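Local coordinates for protein sgbp-b (Bacteroides uniformis, PDB 7K44) that probably binds xyloglucan at the cell surface of a gut bacterium and is encoded in a polysaccharide utilization locus, at residues 278-283 with 340-345; 303-308 with 348-353; 32-37 with 106-111; 55-60 with 87-92; 141-146 with 175-180. All coordinates share one frame; numbering follows the deposited sequence.

Interaction 1: residues 278-283 with 340-345; sequences TPTSEL and ELVDET
Thr280 meets two successive carbonyls of the loop 340-345. Its backbone N donates to Thr345 O at 3.0 Å, nearly straight (165° at the hydrogen) although the donor stands well above the carbonyl plane, while its OG1 donates to Glu344 O at 2.7 Å. The hydroxyl sits between the backbone N and the carbonyl carbon (chi1 58°), which carries it to the same side as that N-H, so one residue grips both oxygens. Thr280 also opens a short 3-10 turn, 280-282, leading into strand 283-291 of the probable xyloglucan-binding domain; the partner loop leads into helix 347-352. Thr345 contributes through its backbone: a water donates to its O (2.8 Å) and accepts from Ser281 N, and Pro279 CA approaches the same oxygen at 3.4 Å. Threonine suits the site because its carbon side also packs, CB lying 4.0 Å from Val342 CG2. A valine here would probably keep much of that packing but leave Glu344 O without its hydroxyl donor.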
# COMPACT_ATOMS: atom_id res chain seq x y z
N THR A 278 -12.10 -17.02 -16.92
CA THR A 278 -11.30 -16.87 -15.70
C THR A 278 -11.95 -17.62 -14.54
O THR A 278 -13.15 -17.43 -14.27
CB THR A 278 -11.16 -15.39 -15.34
OG1 THR A 278 -10.58 -14.68 -16.43
CG2 THR A 278 -10.27 -15.23 -14.11
N PRO A 279 -11.21 -18.46 -13.83
CA PRO A 279 -11.75 -19.10 -12.62
C PRO A 279 -12.15 -18.06 -11.58
O PRO A 279 -11.41 -17.12 -11.30
CB PRO A 279 -10.59 -19.96 -12.11
CG PRO A 279 -9.71 -20.15 -13.31
CD PRO A 279 -9.84 -18.91 -14.12
N THR A 280 -13.33 -18.28 -10.98
CA THR A 280 -13.76 -17.39 -9.90
C THR A 280 -12.86 -17.51 -8.69
O THR A 280 -12.75 -16.55 -7.91
CB THR A 280 -15.24 -17.62 -9.54
OG1 THR A 280 -15.45 -18.98 -9.16
CG2 THR A 280 -16.15 -17.29 -10.73
N SER A 281 -12.17 -18.65 -8.53
CA SER A 281 -11.19 -18.80 -7.47
C SER A 281 -10.02 -17.84 -7.60
O SER A 281 -9.27 -17.66 -6.63
CB SER A 281 -10.63 -20.24 -7.50
OG SER A 281 -9.89 -20.44 -8.69
N GLU A 282 -9.82 -17.23 -8.77
CA GLU A 282 -8.72 -16.31 -9.00
C GLU A 282 -9.15 -14.85 -8.94
O GLU A 282 -8.35 -13.96 -9.22
CB GLU A 282 -8.03 -16.63 -10.33
CG GLU A 282 -7.49 -18.06 -10.38
CD GLU A 282 -6.86 -18.45 -11.71
OE1 GLU A 282 -6.87 -17.63 -12.66
OE2 GLU A 282 -6.34 -19.58 -11.81
N LEU A 283 -10.40 -14.59 -8.56
CA LEU A 283 -10.95 -13.24 -8.63
C LEU A 283 -11.39 -12.77 -7.25
O LEU A 283 -11.70 -13.56 -6.37
CB LEU A 283 -12.16 -13.21 -9.57
CG LEU A 283 -11.87 -13.45 -11.05
CD1 LEU A 283 -13.17 -13.65 -11.82
CD2 LEU A 283 -11.04 -12.33 -11.65
N GLU A 340 -15.91 -16.85 -2.33
CA GLU A 340 -16.69 -16.81 -1.10
C GLU A 340 -18.09 -16.23 -1.32
O GLU A 340 -18.88 -16.20 -0.37
CB GLU A 340 -15.99 -15.97 -0.02
CG GLU A 340 -14.66 -16.54 0.50
CD GLU A 340 -14.82 -17.72 1.45
OE1 GLU A 340 -15.97 -18.12 1.75
OE2 GLU A 340 -13.78 -18.23 1.93
N LEU A 341 -18.38 -15.77 -2.53
CA LEU A 341 -19.63 -15.09 -2.82
C LEU A 341 -20.44 -15.72 -3.92
O LEU A 341 -21.63 -15.41 -4.04
CB LEU A 341 -19.36 -13.63 -3.23
CG LEU A 341 -18.79 -12.72 -2.16
CD1 LEU A 341 -18.23 -11.45 -2.79
CD2 LEU A 341 -19.90 -12.41 -1.17
N VAL A 342 -19.85 -16.57 -4.76
CA VAL A 342 -20.53 -17.08 -5.94
C VAL A 342 -20.38 -18.60 -6.01
O VAL A 342 -19.35 -19.15 -5.61
CB VAL A 342 -20.04 -16.42 -7.25
CG1 VAL A 342 -20.02 -14.89 -7.11
CG2 VAL A 342 -18.66 -16.95 -7.67
N ASP A 343 -21.43 -19.26 -6.51
CA ASP A 343 -21.42 -20.71 -6.68
C ASP A 343 -20.69 -21.13 -7.94
O ASP A 343 -20.18 -22.26 -8.02
CB ASP A 343 -22.86 -21.23 -6.81
CG ASP A 343 -23.55 -21.41 -5.48
OD1 ASP A 343 -22.89 -21.83 -4.51
OD2 ASP A 343 -24.77 -21.14 -5.40
N GLU A 344 -20.64 -20.25 -8.93
CA GLU A 344 -20.12 -20.58 -10.26
C GLU A 344 -18.59 -20.70 -10.23
O GLU A 344 -17.91 -20.05 -9.43
CB GLU A 344 -20.54 -19.48 -11.24
CG GLU A 344 -22.04 -19.45 -11.58
CD GLU A 344 -22.91 -18.82 -10.50
OE1 GLU A 344 -22.37 -18.12 -9.63
OE2 GLU A 344 -24.15 -19.02 -10.53
N THR A 345 -18.06 -21.56 -11.10
CA THR A 345 -16.62 -21.80 -11.14
C THR A 345 -15.87 -20.91 -12.11
O THR A 345 -14.64 -20.79 -11.98
CB THR A 345 -16.30 -23.27 -11.49
OG1 THR A 345 -16.94 -23.63 -12.72
CG2 THR A 345 -16.77 -24.20 -10.37
O HOH W 1 -13.04 -21.26 -9.71

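Interaction 2: residues 303-308 with 348-353; sequences IYLKGN and GEFQKR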
# COMPACT_ATOMS: atom_id res chain seq x y z
N ILE A 303 -22.31 -9.70 2.69
CA ILE A 303 -22.27 -9.33 1.29
C ILE A 303 -22.83 -10.50 0.49
O ILE A 303 -22.52 -11.66 0.77
CB ILE A 303 -20.83 -9.00 0.85
CG1 ILE A 303 -20.26 -7.88 1.73
CG2 ILE A 303 -20.77 -8.69 -0.64
CD1 ILE A 303 -19.06 -7.19 1.19
N TYR A 304 -23.69 -10.21 -0.48
CA TYR A 304 -24.16 -11.26 -1.37
C TYR A 304 -24.45 -10.67 -2.75
O TYR A 304 -24.79 -9.48 -2.87
CB TYR A 304 -25.34 -12.06 -0.78
CG TYR A 304 -26.60 -11.27 -0.54
CD1 TYR A 304 -26.81 -10.61 0.66
CD2 TYR A 304 -27.58 -11.21 -1.51
CE1 TYR A 304 -27.99 -9.87 0.87
CE2 TYR A 304 -28.74 -10.48 -1.32
CZ TYR A 304 -28.94 -9.82 -0.13
OH TYR A 304 -30.09 -9.09 0.05
N LEU A 305 -24.28 -11.49 -3.78
CA LEU A 305 -24.36 -11.06 -5.17
C LEU A 305 -25.47 -11.80 -5.90
O LEU A 305 -25.66 -13.01 -5.70
CB LEU A 305 -23.04 -11.31 -5.90
CG LEU A 305 -21.79 -10.78 -5.19
CD1 LEU A 305 -20.55 -11.06 -6.03
CD2 LEU A 305 -21.93 -9.28 -4.97
N LYS A 306 -26.17 -11.06 -6.75
CA LYS A 306 -27.25 -11.61 -7.59
C LYS A 306 -28.29 -12.37 -6.78
O LYS A 306 -28.90 -13.33 -7.26
CB LYS A 306 -26.69 -12.42 -8.77
CG LYS A 306 -25.97 -11.56 -9.80
CD LYS A 306 -25.54 -12.35 -11.02
CE LYS A 306 -25.00 -11.43 -12.10
NZ LYS A 306 -24.88 -12.15 -13.40
N GLY A 307 -28.54 -11.91 -5.56
CA GLY A 307 -29.58 -12.49 -4.74
C GLY A 307 -29.23 -13.82 -4.13
O GLY A 307 -30.11 -14.45 -3.52
N ASN A 308 -27.98 -14.27 -4.25
CA ASN A 308 -27.58 -15.59 -3.77
C ASN A 308 -27.19 -15.50 -2.30
O ASN A 308 -26.02 -15.55 -1.92
CB ASN A 308 -26.47 -16.16 -4.65
CG ASN A 308 -26.22 -17.63 -4.38
OD1 ASN A 308 -26.80 -18.21 -3.47
ND2 ASN A 308 -25.34 -18.24 -5.17
N GLY A 348 -17.49 -16.25 -16.54
CA GLY A 348 -18.56 -16.23 -17.52
C GLY A 348 -19.83 -16.89 -17.04
O GLY A 348 -20.93 -16.41 -17.32
N GLU A 349 -19.70 -18.00 -16.31
CA GLU A 349 -20.89 -18.63 -15.76
C GLU A 349 -21.57 -17.74 -14.73
O GLU A 349 -22.80 -17.67 -14.69
CB GLU A 349 -20.56 -20.03 -15.22
CG GLU A 349 -20.05 -21.02 -16.29
CD GLU A 349 -21.11 -21.41 -17.32
OE1 GLU A 349 -21.55 -22.58 -17.29
OE2 GLU A 349 -21.48 -20.57 -18.17
N PHE A 350 -20.79 -17.03 -13.90
CA PHE A 350 -21.41 -16.08 -12.98
C PHE A 350 -22.11 -14.96 -13.73
O PHE A 350 -23.19 -14.51 -13.32
CB PHE A 350 -20.38 -15.50 -12.01
CG PHE A 350 -20.93 -14.36 -11.19
CD1 PHE A 350 -21.82 -14.60 -10.15
CD2 PHE A 350 -20.57 -13.06 -11.48
CE1 PHE A 350 -22.34 -13.57 -9.40
CE2 PHE A 350 -21.09 -12.00 -10.73
CZ PHE A 350 -21.98 -12.26 -9.68
N GLN A 351 -21.51 -14.47 -14.81
CA GLN A 351 -22.14 -13.41 -15.59
C GLN A 351 -23.48 -13.87 -16.15
O GLN A 351 -24.42 -13.08 -16.25
CB GLN A 351 -21.25 -13.02 -16.77
CG GLN A 351 -20.01 -12.26 -16.42
CD GLN A 351 -19.28 -11.85 -17.67
OE1 GLN A 351 -18.93 -12.69 -18.49
NE2 GLN A 351 -19.08 -10.55 -17.84
N LYS A 352 -23.57 -15.14 -16.53
CA LYS A 352 -24.80 -15.66 -17.11
C LYS A 352 -25.89 -15.90 -16.08
O LYS A 352 -27.06 -16.03 -16.45
CB LYS A 352 -24.52 -16.93 -17.91
CG LYS A 352 -23.81 -16.65 -19.22
CD LYS A 352 -23.28 -17.91 -19.87
CE LYS A 352 -22.45 -17.54 -21.09
NZ LYS A 352 -21.46 -16.47 -20.76
N ARG A 353 -25.54 -15.95 -14.79
CA ARG A 353 -26.54 -16.10 -13.75
C ARG A 353 -27.52 -14.93 -13.77
O ARG A 353 -27.14 -13.77 -13.98
CB ARG A 353 -25.87 -16.21 -12.38
CG ARG A 353 -26.84 -16.41 -11.25
CD ARG A 353 -26.16 -16.40 -9.90
NE ARG A 353 -27.09 -16.77 -8.84
CZ ARG A 353 -27.16 -17.98 -8.28
NH1 ARG A 353 -26.33 -18.95 -8.66
NH2 ARG A 353 -28.05 -18.21 -7.34
O HOH W 2 -29.39 -15.31 -9.31
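Lys306 and Arg353, whose CA atoms lie 7.7 Å apart, mark the closest backbone approach, where the type I' turn Leu305-Asn308 faces the C-terminal end of helix 347-352. The lysine carries the contact. With CG beside the backbone N (chi1 -69°) and the chain extended beyond it, NZ reaches Phe350 O at 2.9 Å, in the carbonyl plane and on a lone pair, and Arg353 O at 2.8 Å, somewhat tilted. Phe350 O also accepts from Arg353 N. A long cationic chain suits carbonyls at and just past the C-terminus of the helix, where its dipole would probably be negative. The lysine also crosses a face of the Phe350 ring: NZ stands 4.7 Å from the centroid, almost on the ring normal, a cation-pi contact. The hairpin end of strand 300-305, in a five-stranded antiparallel sheet, is thus joined to the domain's short helix. Leu305 CB adds apolar contact with Phe350 CZ at 4.0 Å. The Asn308 amide lies flat over the Arg353 guanidinium, planes 6° apart; both groups donate outward, ND2 to Asp343 and NH1 in a salt bridge to Glu344. A water accepts from Arg353 NE and donates to Lys306 O.

Interaction 3: residues 32-37 with 106-111; sequences PYITRV and LVVECY
No polar bond crosses here; the carbonyl O of Leu106 is met by a methyl, Ile34 CD1, at 3.9 Å. Strands 33-37 and 106-110 belong to different sheets, their axes 8.5 Å apart at closest, with 149° between their N-to-C directions, so roughly antiparallel; they face each other across the interior of a beta-sandwich, probably immunoglobulin-like. Each side supplies three inward residues. On the second strand these are Leu106, Val108 and Cys110, the regular every-other-residue spacing. On the first they are Pro32, Ile34 and Val37, and the longer last step follows from a classic beta bulge, in which Thr35 and Arg36 both face Val52. The bulge brings Val37 back to the interior, where its CG2 meets Leu106 CD2 at 4.2 Å, the two side chains crossing at a slant. Ile34, with CG1 beside the backbone N (chi1 -62°) and an extended end, reaches deep enough for CD1 to lie 4.2 Å from Val108 CG2. At the end of the sandwich the compact Pro32 ring packs against the thiol of Cys110, Pro32 CG 4.0 Å from Cys110 SG. Ile51 packs on Ile34, Leu106 and Val108, and Thr117 on Ile34 and Val37. With no directional bond between the segments, the attachment relies on dispersion, hydrophobic burial and fit of shape.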
# COMPACT_ATOMS: atom_id res chain seq x y z
N PRO A 32 29.34 0.49 19.28
CA PRO A 32 28.96 1.20 18.06
C PRO A 32 27.93 0.43 17.25
O PRO A 32 27.83 -0.79 17.32
CB PRO A 32 30.28 1.31 17.29
CG PRO A 32 31.05 0.12 17.73
CD PRO A 32 30.71 -0.06 19.18
N TYR A 33 27.13 1.18 16.49
CA TYR A 33 26.19 0.60 15.55
C TYR A 33 26.09 1.49 14.33
O TYR A 33 26.38 2.68 14.37
CB TYR A 33 24.81 0.37 16.20
CG TYR A 33 24.10 1.63 16.63
CD1 TYR A 33 24.40 2.23 17.85
CD2 TYR A 33 23.14 2.21 15.82
CE1 TYR A 33 23.74 3.38 18.25
CE2 TYR A 33 22.47 3.36 16.22
CZ TYR A 33 22.79 3.94 17.43
OH TYR A 33 22.13 5.09 17.82
N ILE A 34 25.67 0.89 13.22
CA ILE A 34 25.47 1.59 11.96
C ILE A 34 24.01 1.45 11.57
O ILE A 34 23.50 0.34 11.44
CB ILE A 34 26.39 1.06 10.85
CG1 ILE A 34 27.86 1.26 11.22
CG2 ILE A 34 26.07 1.75 9.53
CD1 ILE A 34 28.83 0.60 10.25
N THR A 35 23.34 2.59 11.39
CA THR A 35 21.95 2.61 10.95
C THR A 35 21.86 2.59 9.43
O THR A 35 21.05 1.86 8.85
CB THR A 35 21.28 3.87 11.48
OG1 THR A 35 21.33 3.88 12.91
CG2 THR A 35 19.83 3.95 11.01
N ARG A 36 22.69 3.40 8.78
CA ARG A 36 22.65 3.53 7.34
C ARG A 36 23.92 4.25 6.91
O ARG A 36 24.66 4.79 7.74
CB ARG A 36 21.43 4.34 6.88
CG ARG A 36 21.37 5.72 7.49
CD ARG A 36 20.11 6.50 7.07
NE ARG A 36 20.04 7.77 7.78
CZ ARG A 36 20.33 8.95 7.24
NH1 ARG A 36 20.72 9.03 5.97
NH2 ARG A 36 20.25 10.06 7.97
N VAL A 37 24.15 4.25 5.61
CA VAL A 37 25.24 4.99 4.99
C VAL A 37 24.64 5.86 3.90
O VAL A 37 23.92 5.36 3.02
CB VAL A 37 26.30 4.04 4.41
CG1 VAL A 37 27.38 4.83 3.70
CG2 VAL A 37 26.89 3.20 5.52
N LEU A 106 31.20 -2.43 5.11
CA LEU A 106 31.91 -1.27 5.63
C LEU A 106 31.94 -1.39 7.15
O LEU A 106 30.90 -1.62 7.77
CB LEU A 106 31.20 0.01 5.21
CG LEU A 106 31.75 1.34 5.71
CD1 LEU A 106 33.25 1.50 5.42
CD2 LEU A 106 30.97 2.47 5.06
N VAL A 107 33.14 -1.25 7.73
CA VAL A 107 33.36 -1.55 9.14
C VAL A 107 33.88 -0.32 9.88
O VAL A 107 34.77 0.38 9.39
CB VAL A 107 34.37 -2.71 9.30
CG1 VAL A 107 34.42 -3.15 10.75
CG2 VAL A 107 34.00 -3.87 8.38
N VAL A 108 33.34 -0.09 11.07
CA VAL A 108 33.89 0.86 12.03
C VAL A 108 34.38 0.05 13.22
O VAL A 108 33.57 -0.53 13.97
CB VAL A 108 32.86 1.90 12.47
CG1 VAL A 108 33.47 2.84 13.51
CG2 VAL A 108 32.34 2.68 11.27
N GLU A 109 35.69 0.01 13.42
CA GLU A 109 36.32 -0.73 14.50
C GLU A 109 36.66 0.26 15.61
O GLU A 109 37.51 1.14 15.41
CB GLU A 109 37.56 -1.44 13.98
CG GLU A 109 38.27 -2.34 14.97
CD GLU A 109 39.57 -2.90 14.41
OE1 GLU A 109 39.52 -3.60 13.37
OE2 GLU A 109 40.64 -2.65 15.01
N CYS A 110 36.00 0.13 16.76
CA CYS A 110 36.23 0.98 17.92
C CYS A 110 36.87 0.17 19.04
O CYS A 110 37.04 -1.05 18.93
CB CYS A 110 34.91 1.58 18.41
SG CYS A 110 34.06 2.66 17.23
N TYR A 111 37.22 0.86 20.12
CA TYR A 111 37.84 0.20 21.27
C TYR A 111 36.91 -0.84 21.88
O TYR A 111 37.31 -1.99 22.11
CB TYR A 111 38.22 1.25 22.31
CG TYR A 111 39.06 0.71 23.45
CD1 TYR A 111 40.43 0.54 23.31
CD2 TYR A 111 38.48 0.39 24.68
CE1 TYR A 111 41.20 0.05 24.34
CE2 TYR A 111 39.25 -0.10 25.72
CZ TYR A 111 40.61 -0.26 25.55
OH TYR A 111 41.38 -0.75 26.58

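Interaction 4: residues 55-60 with 87-92; sequences NFYEIQ and KNFDEI
Phe56 N donates to Phe89 O at 2.9 Å in a bond straight to 168°, and this clasp joins two turns at one end of the N-terminal beta-sandwich. Phe56 is the centre of an inverse gamma turn; its ring and that of Tyr57 go to different neighbours. The Phe56 ring goes inward, with the Ile92 side chain lying obliquely across one face: CD1 stands 3.7 Å from the ring centroid, displaced toward the rim. That methyl fills the space between the ring and Ile59, whose CD1 comes tip to tip against it at 3.6 Å. Isoleucine suits position Ile92, slender enough at its end to touch a flat face and another methyl together; Val108 packs against Ile92 and Phe56 from the sandwich interior. Nearer the surface, Tyr57 and Phe89 interlock. Phe89 CG lies beside its backbone N (chi1 -61°), bringing the ring against Tyr57 CE1, which sits over its face, 3.3 Å from Phe89 CD1; Phe89 CB lies over a face of the tyrosine ring. Phe56 O comes to the edge of the Phe89 ring, 3.5 Å from Phe89 CD2. An alanine in place of Phe89 would probably leave Tyr57 without the ring it leans on, freer to turn about its chi1. Tyr57 OH and Asn88 O each lie 2.8 Å from the oxygen of one bridging water.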
# COMPACT_ATOMS: atom_id res chain seq x y z
N ASN A 55 27.49 5.93 18.89
CA ASN A 55 28.52 5.42 19.80
C ASN A 55 29.86 5.22 19.09
O ASN A 55 30.59 4.27 19.38
CB ASN A 55 28.07 4.15 20.52
CG ASN A 55 26.80 4.34 21.30
OD1 ASN A 55 26.62 5.38 21.95
ND2 ASN A 55 25.92 3.36 21.25
N PHE A 56 30.20 6.12 18.18
CA PHE A 56 31.49 6.02 17.50
C PHE A 56 32.61 6.61 18.35
O PHE A 56 33.36 7.47 17.87
CB PHE A 56 31.44 6.66 16.11
CG PHE A 56 30.42 6.06 15.19
CD1 PHE A 56 30.25 4.69 15.12
CD2 PHE A 56 29.63 6.86 14.38
CE1 PHE A 56 29.32 4.13 14.27
CE2 PHE A 56 28.69 6.32 13.53
CZ PHE A 56 28.53 4.94 13.47
N TYR A 57 32.74 6.13 19.59
CA TYR A 57 33.81 6.56 20.47
C TYR A 57 35.05 5.71 20.25
O TYR A 57 34.95 4.50 20.02
CB TYR A 57 33.39 6.41 21.93
CG TYR A 57 32.15 7.19 22.25
CD1 TYR A 57 32.20 8.56 22.39
CD2 TYR A 57 30.92 6.55 22.36
CE1 TYR A 57 31.07 9.28 22.66
CE2 TYR A 57 29.78 7.27 22.63
CZ TYR A 57 29.86 8.64 22.78
OH TYR A 57 28.72 9.36 23.04
N GLU A 58 36.21 6.35 20.34
CA GLU A 58 37.50 5.66 20.27
C GLU A 58 37.60 4.81 19.00
O GLU A 58 38.00 3.65 19.03
CB GLU A 58 37.76 4.83 21.53
N ILE A 59 37.20 5.41 17.88
CA ILE A 59 37.38 4.77 16.58
C ILE A 59 38.85 4.43 16.40
O ILE A 59 39.72 5.29 16.55
CB ILE A 59 36.91 5.68 15.44
CG1 ILE A 59 35.42 5.98 15.55
CG2 ILE A 59 37.25 5.06 14.09
CD1 ILE A 59 34.97 7.04 14.57
N GLN A 60 39.12 3.18 16.07
CA GLN A 60 40.48 2.77 15.76
C GLN A 60 40.73 2.57 14.28
O GLN A 60 41.79 2.93 13.78
CB GLN A 60 40.85 1.52 16.57
CG GLN A 60 40.71 1.78 18.07
CD GLN A 60 40.68 0.53 18.90
OE1 GLN A 60 40.39 -0.56 18.41
NE2 GLN A 60 40.97 0.68 20.19
N LYS A 87 30.05 15.96 16.36
CA LYS A 87 30.11 16.25 17.79
C LYS A 87 29.41 15.19 18.63
O LYS A 87 29.84 14.92 19.76
CB LYS A 87 29.51 17.64 18.05
CG LYS A 87 29.43 18.05 19.50
CD LYS A 87 28.72 19.40 19.61
CE LYS A 87 29.09 20.13 20.90
NZ LYS A 87 28.50 21.50 20.95
N ASN A 88 28.33 14.59 18.14
CA ASN A 88 27.57 13.60 18.90
C ASN A 88 28.04 12.17 18.67
O ASN A 88 27.37 11.23 19.11
CB ASN A 88 26.07 13.73 18.63
CG ASN A 88 25.59 15.16 18.72
OD1 ASN A 88 26.22 16.01 19.37
ND2 ASN A 88 24.47 15.46 18.06
N PHE A 89 29.17 11.98 17.99
CA PHE A 89 29.75 10.65 17.75
C PHE A 89 28.75 9.69 17.10
O PHE A 89 28.69 8.51 17.43
CB PHE A 89 30.35 10.05 19.02
CG PHE A 89 31.47 10.85 19.62
CD1 PHE A 89 31.20 11.85 20.54
CD2 PHE A 89 32.78 10.60 19.28
CE1 PHE A 89 32.23 12.59 21.10
CE2 PHE A 89 33.82 11.33 19.84
CZ PHE A 89 33.54 12.33 20.75
N ASP A 90 27.94 10.20 16.18
CA ASP A 90 26.96 9.36 15.51
C ASP A 90 26.99 9.47 13.99
O ASP A 90 26.15 8.87 13.32
CB ASP A 90 25.55 9.55 16.10
CG ASP A 90 24.95 10.92 15.80
OD1 ASP A 90 25.65 11.78 15.23
OD2 ASP A 90 23.77 11.12 16.15
N GLU A 91 27.94 10.22 13.43
CA GLU A 91 28.08 10.34 11.99
C GLU A 91 29.56 10.45 11.64
O GLU A 91 30.29 11.24 12.25
CB GLU A 91 27.28 11.54 11.45
CG GLU A 91 25.77 11.39 11.64
CD GLU A 91 24.96 12.55 11.08
OE1 GLU A 91 25.56 13.56 10.64
OE2 GLU A 91 23.70 12.46 11.08
N ILE A 92 30.02 9.64 10.69
CA ILE A 92 31.41 9.63 10.24
C ILE A 92 31.43 9.96 8.75
O ILE A 92 30.76 9.29 7.96
CB ILE A 92 32.07 8.26 10.47
CG1 ILE A 92 32.04 7.86 11.94
CG2 ILE A 92 33.51 8.29 9.97
CD1 ILE A 92 32.38 6.39 12.17
O HOH W 3 26.33 8.57 19.77
O HOH W 4 26.66 10.81 21.77

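Interaction 5: residues 141-146 with 175-180; sequences TVTVLG and MLTFTM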
# COMPACT_ATOMS: atom_id res chain seq x y z
N THR A 141 -3.66 10.06 0.23
CA THR A 141 -2.28 9.65 0.39
C THR A 141 -2.14 8.16 0.09
O THR A 141 -2.86 7.34 0.66
CB THR A 141 -1.78 9.95 1.80
OG1 THR A 141 -1.89 11.36 2.03
CG2 THR A 141 -0.33 9.54 1.96
N VAL A 142 -1.23 7.82 -0.82
CA VAL A 142 -0.96 6.45 -1.21
C VAL A 142 0.34 6.04 -0.54
O VAL A 142 1.27 6.85 -0.45
CB VAL A 142 -0.80 6.38 -2.74
CG1 VAL A 142 -0.63 4.94 -3.19
CG2 VAL A 142 -1.98 7.04 -3.46
N THR A 143 0.40 4.82 -0.03
CA THR A 143 1.61 4.29 0.58
C THR A 143 2.10 3.11 -0.25
O THR A 143 1.31 2.29 -0.71
CB THR A 143 1.33 3.84 2.02
OG1 THR A 143 0.80 4.95 2.76
CG2 THR A 143 2.62 3.38 2.70
N VAL A 144 3.43 3.05 -0.45
CA VAL A 144 4.04 1.96 -1.22
C VAL A 144 5.15 1.36 -0.37
O VAL A 144 5.95 2.10 0.21
CB VAL A 144 4.61 2.47 -2.56
CG1 VAL A 144 5.16 1.30 -3.38
CG2 VAL A 144 3.54 3.21 -3.35
N LEU A 145 5.18 0.03 -0.28
CA LEU A 145 6.27 -0.70 0.37
C LEU A 145 7.14 -1.34 -0.70
O LEU A 145 6.65 -1.83 -1.71
CB LEU A 145 5.74 -1.82 1.27
CG LEU A 145 4.80 -1.45 2.41
CD1 LEU A 145 4.65 -2.62 3.36
CD2 LEU A 145 5.32 -0.25 3.14
N GLY A 146 8.45 -1.34 -0.46
CA GLY A 146 9.35 -1.95 -1.41
C GLY A 146 10.78 -1.85 -0.94
O GLY A 146 11.03 -1.79 0.26
N MET A 175 9.86 2.43 2.05
CA MET A 175 8.48 2.87 2.16
C MET A 175 8.40 4.29 1.65
O MET A 175 9.31 5.09 1.88
CB MET A 175 8.01 2.81 3.62
CG MET A 175 6.51 2.87 3.79
SD MET A 175 5.99 4.11 4.98
CE MET A 175 6.28 5.57 4.01
N LEU A 176 7.32 4.61 0.94
CA LEU A 176 7.11 5.99 0.55
C LEU A 176 5.62 6.29 0.56
O LEU A 176 4.79 5.38 0.49
CB LEU A 176 7.77 6.37 -0.78
CG LEU A 176 7.36 5.65 -2.06
CD1 LEU A 176 6.05 6.17 -2.60
CD2 LEU A 176 8.44 5.80 -3.12
N THR A 177 5.31 7.57 0.65
CA THR A 177 3.95 8.05 0.47
C THR A 177 3.95 9.16 -0.57
O THR A 177 4.95 9.85 -0.77
CB THR A 177 3.34 8.58 1.78
OG1 THR A 177 4.12 9.68 2.26
CG2 THR A 177 3.30 7.51 2.82
N PHE A 178 2.82 9.31 -1.25
CA PHE A 178 2.62 10.41 -2.18
C PHE A 178 1.14 10.73 -2.25
O PHE A 178 0.29 9.96 -1.80
CB PHE A 178 3.18 10.10 -3.58
CG PHE A 178 2.50 8.96 -4.30
CD1 PHE A 178 1.40 9.19 -5.11
CD2 PHE A 178 2.98 7.65 -4.18
CE1 PHE A 178 0.76 8.14 -5.78
CE2 PHE A 178 2.36 6.60 -4.86
CZ PHE A 178 1.24 6.85 -5.66
N THR A 179 0.82 11.89 -2.81
CA THR A 179 -0.56 12.29 -3.04
C THR A 179 -1.00 11.80 -4.40
O THR A 179 -0.32 12.03 -5.41
CB THR A 179 -0.71 13.81 -2.95
OG1 THR A 179 -0.30 14.24 -1.64
CG2 THR A 179 -2.17 14.21 -3.21
N MET A 180 -2.13 11.12 -4.44
CA MET A 180 -2.62 10.59 -5.69
C MET A 180 -3.00 11.75 -6.62
O MET A 180 -3.79 12.62 -6.23
CB MET A 180 -3.85 9.72 -5.43
CG MET A 180 -4.51 9.19 -6.69
SD MET A 180 -3.46 7.98 -7.50
CE MET A 180 -4.39 7.80 -9.01
O HOH W 5 0.15 12.93 0.46
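Val142 and Phe178, like Val144 and Leu176, form hydrogen-bonded pairs of an antiparallel ladder. Val142 N donates to Phe178 O at 2.8 Å and Phe178 N returns a bond to Val142 O at 3.0 Å; the second pair repeats this, with Val144 N 2.9 Å from Leu176 O. Weaker CA-H...O contacts fill the gaps, the shortest from Thr177 CA to Val142 O at 3.1 Å. Most apolar contacts lie on the face of the valines. Phe178 has CG between its backbone N and carbonyl carbon (chi1 64°), leaning the ring toward the neighbouring strand, where Val142 CB sits over its face, 3.8 Å from the centroid, and Val144 CG2 meets the edge. Branched valines favour extended backbone and offer methyls to both aromatic and aliphatic neighbours. The other face carries threonines, Thr143 OG1 beside Thr177 CG2 at 3.6 Å, with Leu145 beside Met175 at one end. These strands are the middle pair of a four-stranded IPT/TIG sheet, flanked by 127-131 and 168-169, and Leu176 and Phe178 pack on strand 152-157 of the opposing sheet.

Overall arrangement
The five contacts span the elongated chain. Interactions 3 and 4 share the N-terminal sandwich: the former is its buried interior, without a polar bond, the latter its partly buried end, mixing rings, waters and one backbone bond. They meet where strands 59-65 and 103-110 pair. Some 53 to 66 Å from them, centre to centre, interactions 1 and 2 interlock around helix 347-352, linked by the salt bridge Glu344-Arg353 and by Asp343 with Asn308; loops meet there, so carbonyls and charged or hydroxyl donors do much of the joining. Interaction 5, near the chain's centre, is the one regular strand pairing, with a buried face and a more exposed threonine face.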